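Local coordinates for Alr1585 protein (Nostoc sp., PDB 5C2I), which is a haem-containing dye-decolorizing (DyP-type) peroxidase, which probably uses hydrogen peroxide to oxidise dyes and other organic substrates, at residues E4-D16 with K227-V239. The protein carries 1 engineered substitution. Numbering follows the deposited sequence.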
ATOM      1  N   GLU A   4     -37.678  27.795  22.533  1.00 48.08           N
ATOM      2  CA  GLU A   4     -37.842  28.111  21.118  1.00 50.55           C
ATOM      3  C   GLU A   4     -36.591  28.802  20.585  1.00 45.54           C
ATOM      4  O   GLU A   4     -36.028  28.384  19.573  1.00 43.33           O
ATOM      5  CB  GLU A   4     -39.065  29.039  20.959  1.00 57.26           C
ATOM      6  CG  GLU A   4     -39.612  29.190  19.542  1.00 62.66           C
ATOM      7  CD  GLU A   4     -40.224  27.913  18.977  1.00 68.72           C
ATOM      8  OE1 GLU A   4     -40.113  26.839  19.609  1.00 69.70           O
ATOM      9  OE2 GLU A   4     -40.833  27.983  17.876  1.00 74.51           O
ATOM     10  N   LYS A   5     -36.162  29.838  21.296  1.00 44.87           N
ATOM     11  CA  LYS A   5     -34.925  30.572  21.006  1.00 46.22           C
ATOM     12  C   LYS A   5     -33.724  29.662  20.868  1.00 42.22           C
ATOM     13  O   LYS A   5     -32.926  29.809  19.930  1.00 42.43           O
ATOM     14  CB  LYS A   5     -34.611  31.610  22.095  1.00 51.53           C
ATOM     15  CG  LYS A   5     -34.846  33.064  21.710  1.00 57.48           C
ATOM     16  CD  LYS A   5     -34.158  34.005  22.708  1.00 62.85           C
ATOM     17  CE  LYS A   5     -34.299  35.480  22.333  1.00 66.91           C
ATOM     18  NZ  LYS A   5     -35.720  35.863  22.075  1.00 68.71           N
ATOM     19  N   ASP A   6     -33.571  28.725  21.797  1.00 37.49           N
ATOM     20  CA  ASP A   6     -32.385  27.858  21.792  1.00 37.30           C
ATOM     21  C   ASP A   6     -32.389  26.939  20.567  1.00 36.64           C
ATOM     22  O   ASP A   6     -31.326  26.514  20.082  1.00 39.81           O
ATOM     23  CB  ASP A   6     -32.333  26.982  23.038  1.00 36.88           C
ATOM     24  CG  ASP A   6     -32.225  27.778  24.324  1.00 38.36           C
ATOM     25  OD1 ASP A   6     -31.388  28.690  24.385  1.00 36.90           O
ATOM     26  OD2 ASP A   6     -32.966  27.453  25.265  1.00 39.80           O
ATOM     27  N   LEU A   7     -33.581  26.606  20.095  1.00 33.61           N
ATOM     28  CA  LEU A   7     -33.699  25.680  18.979  1.00 33.30           C
ATOM     29  C   LEU A   7     -33.646  26.402  17.632  1.00 32.60           C
ATOM     30  O   LEU A   7     -33.261  25.800  16.629  1.00 31.63           O
ATOM     31  CB  LEU A   7     -35.011  24.923  19.075  1.00 34.56           C
ATOM     32  CG  LEU A   7     -35.130  23.820  20.107  1.00 37.85           C
ATOM     33  CD1 LEU A   7     -36.524  23.249  19.954  1.00 40.44           C
ATOM     34  CD2 LEU A   7     -34.094  22.728  19.970  1.00 37.62           C
ATOM     35  N   LYS A   8     -34.040  27.670  17.609  1.00 32.99           N
ATOM     36  CA  LYS A   8     -34.036  28.468  16.387  1.00 34.11           C
ATOM     37  C   LYS A   8     -32.715  29.153  16.109  1.00 32.00           C
ATOM     38  O   LYS A   8     -32.547  29.704  15.034  1.00 30.34           O
ATOM     39  CB  LYS A   8     -35.143  29.521  16.427  1.00 37.73           C
ATOM     40  CG  LYS A   8     -36.515  28.935  16.188  1.00 41.76           C
ATOM     41  CD  LYS A   8     -37.600  29.985  16.170  1.00 46.66           C
ATOM     42  CE  LYS A   8     -38.992  29.384  16.213  1.00 50.36           C
ATOM     43  NZ  LYS A   8     -39.502  29.051  14.862  1.00 52.32           N
ATOM     44  N   ASN A   9     -31.796  29.155  17.072  1.00 32.02           N
ATOM     45  CA  ASN A   9     -30.534  29.889  16.940  1.00 34.29           C
ATOM     46  C   ASN A   9     -29.327  29.099  17.415  1.00 33.89           C
ATOM     47  O   ASN A   9     -29.161  28.897  18.625  1.00 38.35           O
ATOM     48  CB  ASN A   9     -30.554  31.163  17.795  1.00 36.65           C
ATOM     49  CG  ASN A   9     -31.647  32.116  17.387  1.00 38.34           C
ATOM     50  OD1 ASN A   9     -31.517  32.808  16.395  1.00 39.08           O
ATOM     51  ND2 ASN A   9     -32.733  32.142  18.141  1.00 38.37           N
ATOM     52  N   LEU A  10     -28.472  28.700  16.497  1.00 30.66           N
ATOM     53  CA  LEU A  10     -27.266  27.957  16.855  1.00 28.98           C
ATOM     54  C   LEU A  10     -26.283  28.923  17.514  1.00 29.52           C
ATOM     55  O   LEU A  10     -26.128  30.043  17.053  1.00 29.74           O
ATOM     56  CB  LEU A  10     -26.650  27.334  15.601  1.00 26.62           C
ATOM     57  CG  LEU A  10     -25.627  26.217  15.826  1.00 25.60           C
ATOM     58  CD1 LEU A  10     -26.347  24.955  16.341  1.00 25.05           C
ATOM     59  CD2 LEU A  10     -24.851  25.940  14.559  1.00 23.79           C
ATOM     60  N   PRO A  11     -25.602  28.490  18.577  1.00 28.16           N
ATOM     61  CA  PRO A  11     -24.498  29.327  19.031  1.00 28.38           C
ATOM     62  C   PRO A  11     -23.442  29.603  17.917  1.00 27.76           C
ATOM     63  O   PRO A  11     -23.289  28.822  16.962  1.00 24.61           O
ATOM     64  CB  PRO A  11     -23.874  28.525  20.168  1.00 29.47           C
ATOM     65  CG  PRO A  11     -24.876  27.501  20.555  1.00 29.42           C
ATOM     66  CD  PRO A  11     -25.698  27.224  19.326  1.00 28.64           C
ATOM     67  N   GLU A  12     -22.732  30.718  18.059  1.00 27.73           N
ATOM     68  CA  GLU A  12     -21.797  31.171  17.040  1.00 28.76           C
ATOM     69  C   GLU A  12     -20.771  30.114  16.632  1.00 25.86           C
ATOM     70  O   GLU A  12     -20.369  30.044  15.487  1.00 23.22           O
ATOM     71  CB  GLU A  12     -21.067  32.420  17.562  1.00 32.53           C
ATOM     72  CG  GLU A  12     -20.086  33.045  16.592  1.00 34.97           C
ATOM     73  CD  GLU A  12     -20.751  33.524  15.310  1.00 38.37           C
ATOM     74  OE1 GLU A  12     -21.999  33.712  15.265  1.00 39.39           O
ATOM     75  OE2 GLU A  12     -19.997  33.760  14.348  1.00 42.86           O
ATOM     76  N   ASP A  13     -20.305  29.321  17.590  1.00 24.98           N
ATOM     77  CA  ASP A  13     -19.312  28.272  17.302  1.00 25.67           C
ATOM     78  C   ASP A  13     -19.912  26.891  17.261  1.00 25.18           C
ATOM     79  O   ASP A  13     -19.172  25.889  17.249  1.00 25.66           O
ATOM     80  CB  ASP A  13     -18.161  28.293  18.330  1.00 26.58           C
ATOM     81  CG  ASP A  13     -17.329  29.512  18.202  1.00 27.49           C
ATOM     82  OD1 ASP A  13     -17.313  30.129  17.138  1.00 26.43           O
ATOM     83  OD2 ASP A  13     -16.719  29.889  19.201  1.00 32.59           O
ATOM     84  N   GLY A  14     -21.235  26.818  17.204  1.00 23.67           N
ATOM     85  CA  GLY A  14     -21.898  25.515  17.212  1.00 22.93           C
ATOM     86  C   GLY A  14     -22.016  24.961  18.621  1.00 23.36           C
ATOM     87  O   GLY A  14     -21.614  25.609  19.588  1.00 23.93           O
ATOM     88  N   ILE A  15     -22.565  23.775  18.735  1.00 22.77           N
ATOM     89  CA  ILE A  15     -22.749  23.106  20.025  1.00 23.85           C
ATOM     90  C   ILE A  15     -21.407  22.454  20.409  1.00 23.12           C
ATOM     91  O   ILE A  15     -20.861  21.645  19.667  1.00 20.55           O
ATOM     92  CB  ILE A  15     -23.890  22.023  19.972  1.00 24.53           C
ATOM     93  CG1 ILE A  15     -25.254  22.503  19.360  1.00 25.87           C
ATOM     94  CG2 ILE A  15     -23.966  21.313  21.317  1.00 25.79           C
ATOM     95  CD1 ILE A  15     -25.922  23.643  20.045  1.00 28.33           C
ATOM     96  N   ASP A  16     -20.895  22.776  21.588  1.00 23.89           N
ATOM     97  CA  ASP A  16     -19.602  22.243  22.042  1.00 24.43           C
ATOM     98  C   ASP A  16     -19.805  20.953  22.847  1.00 24.08           C
ATOM     99  O   ASP A  16     -20.223  21.000  24.013  1.00 22.81           O
ATOM    100  CB  ASP A  16     -18.885  23.295  22.881  1.00 26.29           C
ATOM    101  CG  ASP A  16     -17.491  22.859  23.312  1.00 27.47           C
ATOM    102  OD1 ASP A  16     -17.112  21.689  23.146  1.00 27.47           O
ATOM    103  OD2 ASP A  16     -16.784  23.689  23.882  1.00 30.42           O
ATOM    104  N   LYS A 227     -18.376  34.114   2.378  1.00 21.66           N
ATOM    105  CA  LYS A 227     -19.325  34.024   1.244  1.00 22.52           C
ATOM    106  C   LYS A 227     -20.569  33.159   1.491  1.00 21.07           C
ATOM    107  O   LYS A 227     -21.583  33.287   0.789  1.00 20.03           O
ATOM    108  CB  LYS A 227     -18.593  33.484   0.002  1.00 23.86           C
ATOM    109  CG  LYS A 227     -17.466  34.388  -0.475  1.00 26.56           C
ATOM    110  CD  LYS A 227     -18.023  35.692  -1.035  1.00 29.34           C
ATOM    111  CE  LYS A 227     -16.907  36.729  -1.185  1.00 35.37           C
ATOM    112  NZ  LYS A 227     -16.069  36.337  -2.332  1.00 35.98           N
ATOM    113  N   TRP A 228     -20.496  32.257   2.445  1.00 19.49           N
ATOM    114  CA  TRP A 228     -21.580  31.321   2.738  1.00 19.35           C
ATOM    115  C   TRP A 228     -21.462  30.879   4.183  1.00 18.94           C
ATOM    116  O   TRP A 228     -20.379  30.465   4.608  1.00 18.72           O
ATOM    117  CB  TRP A 228     -21.502  30.066   1.856  1.00 18.35           C
ATOM    118  CG  TRP A 228     -22.401  28.961   2.266  1.00 17.97           C
ATOM    119  CD1 TRP A 228     -22.038  27.786   2.902  1.00 17.80           C
ATOM    120  CD2 TRP A 228     -23.844  28.892   2.117  1.00 18.46           C
ATOM    121  NE1 TRP A 228     -23.142  26.995   3.081  1.00 18.37           N
ATOM    122  CE2 TRP A 228     -24.258  27.644   2.622  1.00 18.17           C
ATOM    123  CE3 TRP A 228     -24.798  29.729   1.547  1.00 18.36           C
ATOM    124  CZ2 TRP A 228     -25.612  27.232   2.624  1.00 18.05           C
ATOM    125  CZ3 TRP A 228     -26.143  29.309   1.541  1.00 18.09           C
ATOM    126  CH2 TRP A 228     -26.523  28.106   2.090  1.00 17.76           C
ATOM    127  N   ASP A 229     -22.566  30.979   4.922  1.00 18.77           N
ATOM    128  CA  ASP A 229     -22.647  30.472   6.297  1.00 18.88           C
ATOM    129  C   ASP A 229     -23.273  29.073   6.318  1.00 17.89           C
ATOM    130  O   ASP A 229     -24.475  28.937   6.136  1.00 17.60           O
ATOM    131  CB  ASP A 229     -23.480  31.447   7.137  1.00 19.51           C
ATOM    132  CG  ASP A 229     -23.587  31.041   8.602  1.00 20.25           C
ATOM    133  OD1 ASP A 229     -23.027  29.983   8.997  1.00 19.18           O
ATOM    134  OD2 ASP A 229     -24.220  31.816   9.354  1.00 20.81           O
ATOM    135  N   PRO A 230     -22.474  28.009   6.586  1.00 17.34           N
ATOM    136  CA  PRO A 230     -23.009  26.662   6.602  1.00 17.24           C
ATOM    137  C   PRO A 230     -23.712  26.227   7.905  1.00 17.72           C
ATOM    138  O   PRO A 230     -24.314  25.169   7.961  1.00 18.14           O
ATOM    139  CB  PRO A 230     -21.756  25.811   6.453  1.00 17.26           C
ATOM    140  CG  PRO A 230     -20.756  26.567   7.250  1.00 17.63           C
ATOM    141  CD  PRO A 230     -21.026  28.027   6.901  1.00 17.89           C
ATOM    142  N   LYS A 231     -23.658  27.044   8.936  1.00 17.45           N
ATOM    143  CA  LYS A 231     -24.361  26.735  10.155  1.00 18.54           C
ATOM    144  C   LYS A 231     -25.858  26.668   9.929  1.00 17.72           C
ATOM    145  O   LYS A 231     -26.402  27.307   9.032  1.00 17.92           O
ATOM    146  CB  LYS A 231     -24.084  27.802  11.227  1.00 19.07           C
ATOM    147  CG  LYS A 231     -22.640  27.774  11.701  1.00 21.47           C
ATOM    148  CD  LYS A 231     -22.342  28.711  12.868  1.00 22.23           C
ATOM    149  CE  LYS A 231     -22.328  30.201  12.744  1.00 25.57           C
ATOM    150  NZ  LYS A 231     -21.987  30.709  11.421  1.00 27.88           N
ATOM    151  N   ALA A 232     -26.525  25.871  10.735  1.00 17.77           N
ATOM    152  CA  ALA A 232     -27.989  25.760  10.687  1.00 17.67           C
ATOM    153  C   ALA A 232     -28.541  25.635  12.105  1.00 18.55           C
ATOM    154  O   ALA A 232     -27.845  25.132  13.002  1.00 18.11           O
ATOM    155  CB  ALA A 232     -28.402  24.555   9.872  1.00 17.22           C
ATOM    156  N   PRO A 233     -29.786  26.116  12.327  1.00 19.10           N
ATOM    157  CA  PRO A 233     -30.372  26.008  13.666  1.00 19.96           C
ATOM    158  C   PRO A 233     -30.769  24.578  13.935  1.00 19.61           C
ATOM    159  O   PRO A 233     -31.086  23.828  13.004  1.00 19.20           O
ATOM    160  CB  PRO A 233     -31.593  26.916  13.582  1.00 21.06           C
ATOM    161  CG  PRO A 233     -31.973  26.911  12.155  1.00 20.92           C
ATOM    162  CD  PRO A 233     -30.692  26.748  11.372  1.00 20.21           C
ATOM    163  N   LEU A 234     -30.825  24.210  15.199  1.00 19.86           N
ATOM    164  CA  LEU A 234     -31.232  22.872  15.575  1.00 20.69           C
ATOM    165  C   LEU A 234     -32.618  22.487  15.081  1.00 21.04           C
ATOM    166  O   LEU A 234     -32.826  21.335  14.771  1.00 19.22           O
ATOM    167  CB  LEU A 234     -31.119  22.634  17.085  1.00 22.35           C
ATOM    168  CG  LEU A 234     -29.688  22.534  17.638  1.00 23.36           C
ATOM    169  CD1 LEU A 234     -29.789  22.413  19.155  1.00 26.00           C
ATOM    170  CD2 LEU A 234     -28.948  21.356  17.071  1.00 22.86           C
ATOM    171  N   ASP A 235     -33.523  23.446  14.980  1.00 21.40           N
ATOM    172  CA  ASP A 235     -34.875  23.137  14.502  1.00 22.31           C
ATOM    173  C   ASP A 235     -34.980  22.832  13.010  1.00 20.40           C
ATOM    174  O   ASP A 235     -36.060  22.462  12.540  1.00 20.05           O
ATOM    175  CB  ASP A 235     -35.898  24.185  14.954  1.00 24.82           C
ATOM    176  CG  ASP A 235     -35.775  25.494  14.257  1.00 27.64           C
ATOM    177  OD1 ASP A 235     -34.925  25.707  13.395  1.00 29.24           O
ATOM    178  OD2 ASP A 235     -36.599  26.345  14.559  1.00 33.44           O
ATOM    179  N   SER A 236     -33.859  22.912  12.287  1.00 18.95           N
ATOM    180  CA  SER A 236     -33.813  22.464  10.915  1.00 18.44           C
ATOM    181  C   SER A 236     -33.491  20.962  10.803  1.00 17.23           C
ATOM    182  O   SER A 236     -33.547  20.391   9.711  1.00 16.16           O
ATOM    183  CB  SER A 236     -32.826  23.271  10.076  1.00 19.22           C
ATOM    184  OG  SER A 236     -31.517  22.875  10.468  1.00 20.80           O
ATOM    185  N   ILE A 237     -33.214  20.318  11.929  1.00 16.89           N
ATOM    186  CA  ILE A 237     -32.926  18.896  11.910  1.00 16.95           C
ATOM    187  C   ILE A 237     -33.598  18.101  13.057  1.00 17.79           C
ATOM    188  O   ILE A 237     -33.935  16.927  12.858  1.00 17.71           O
ATOM    189  CB  ILE A 237     -31.384  18.662  11.881  1.00 16.63           C
ATOM    190  CG1 ILE A 237     -31.020  17.237  11.536  1.00 15.93           C
ATOM    191  CG2 ILE A 237     -30.705  19.074  13.201  1.00 16.47           C
ATOM    192  CD1 ILE A 237     -29.540  17.017  11.255  1.00 16.03           C
ATOM    193  N   LEU A 238     -33.755  18.713  14.233  1.00 18.18           N
ATOM    194  CA  LEU A 238     -34.369  18.030  15.371  1.00 18.40           C
ATOM    195  C   LEU A 238     -35.843  18.331  15.544  1.00 18.83           C
ATOM    196  O   LEU A 238     -36.273  19.420  15.276  1.00 18.17           O
ATOM    197  CB  LEU A 238     -33.624  18.393  16.665  1.00 18.95           C
ATOM    198  CG  LEU A 238     -32.125  18.107  16.667  1.00 18.42           C
ATOM    199  CD1 LEU A 238     -31.551  18.316  18.045  1.00 19.44           C
ATOM    200  CD2 LEU A 238     -31.808  16.704  16.175  1.00 18.14           C
ATOM    201  N   VAL A 239     -36.584  17.360  16.067  1.00 20.22           N
ATOM    202  CA  VAL A 239     -37.926  17.588  16.580  1.00 22.57           C
ATOM    203  C   VAL A 239     -38.050  16.878  17.917  1.00 21.81           C
ATOM    204  O   VAL A 239     -37.426  15.818  18.170  1.00 20.45           O
ATOM    205  CB  VAL A 239     -39.114  17.108  15.727  1.00 25.15           C
ATOM    206  CG1 VAL A 239     -39.332  18.017  14.514  1.00 26.21           C
ATOM    207  CG2 VAL A 239     -38.897  15.674  15.357  1.00 25.31           C
TER
HETATM  208  O   HOH W   1     -30.056  25.894  17.304  1.00 28.14           O
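Leu10 and Leu7 pack on Leu234 where the N-terminal arm, residues 4-16, lies over the C-terminal domain of the DyP-type peroxidase, of the dimeric alpha+beta barrel (ferredoxin-like) class. Residues 227-239 lie in the link between helix 212-221 and strand 239-240, and reach into that strand. Leu234 starts a short 3-10 turn and is buried. Leu7 CD2 rests against Leu234 CB at 4.1 Å, and the two side chains cross at about a right angle. Leu10 CD1 lies 4.3 Å from Leu234 CG. Ile15 meets the same leucine tip to tip, CD1 to CD1. Tyr23 also touches the Leu234 side chain.

The CB of Leu10 faces the loop. With CG anti to the backbone N (chi1 -163°), the branch is laid along Ala232 O, a buried carbonyl with no polar partner. Leu10 CD2 lies 3.5 Å from Ala232 O and 3.9 Å from Lys231 CB. The Lys231 chain runs past this methyl and bends at chi3 and again at chi4. Lys231 CE passes 3.4 Å from Glu12 O. Lys231 NZ turns back to Asp229 OD1, 2.7 Å away. The backbone N of Lys231 reaches this OD1 from the other face of the carboxylate, closing an Asx turn. Cutting Lys231 back to an alanine would remove the chain beside Leu10 CD2 and is likely to leave Asp229 without its salt-bridge mate.

At the helix end, a water links Asp6 O to Leu234 N. Next to it, Asp235 N donates to Leu7 O at 2.9 Å.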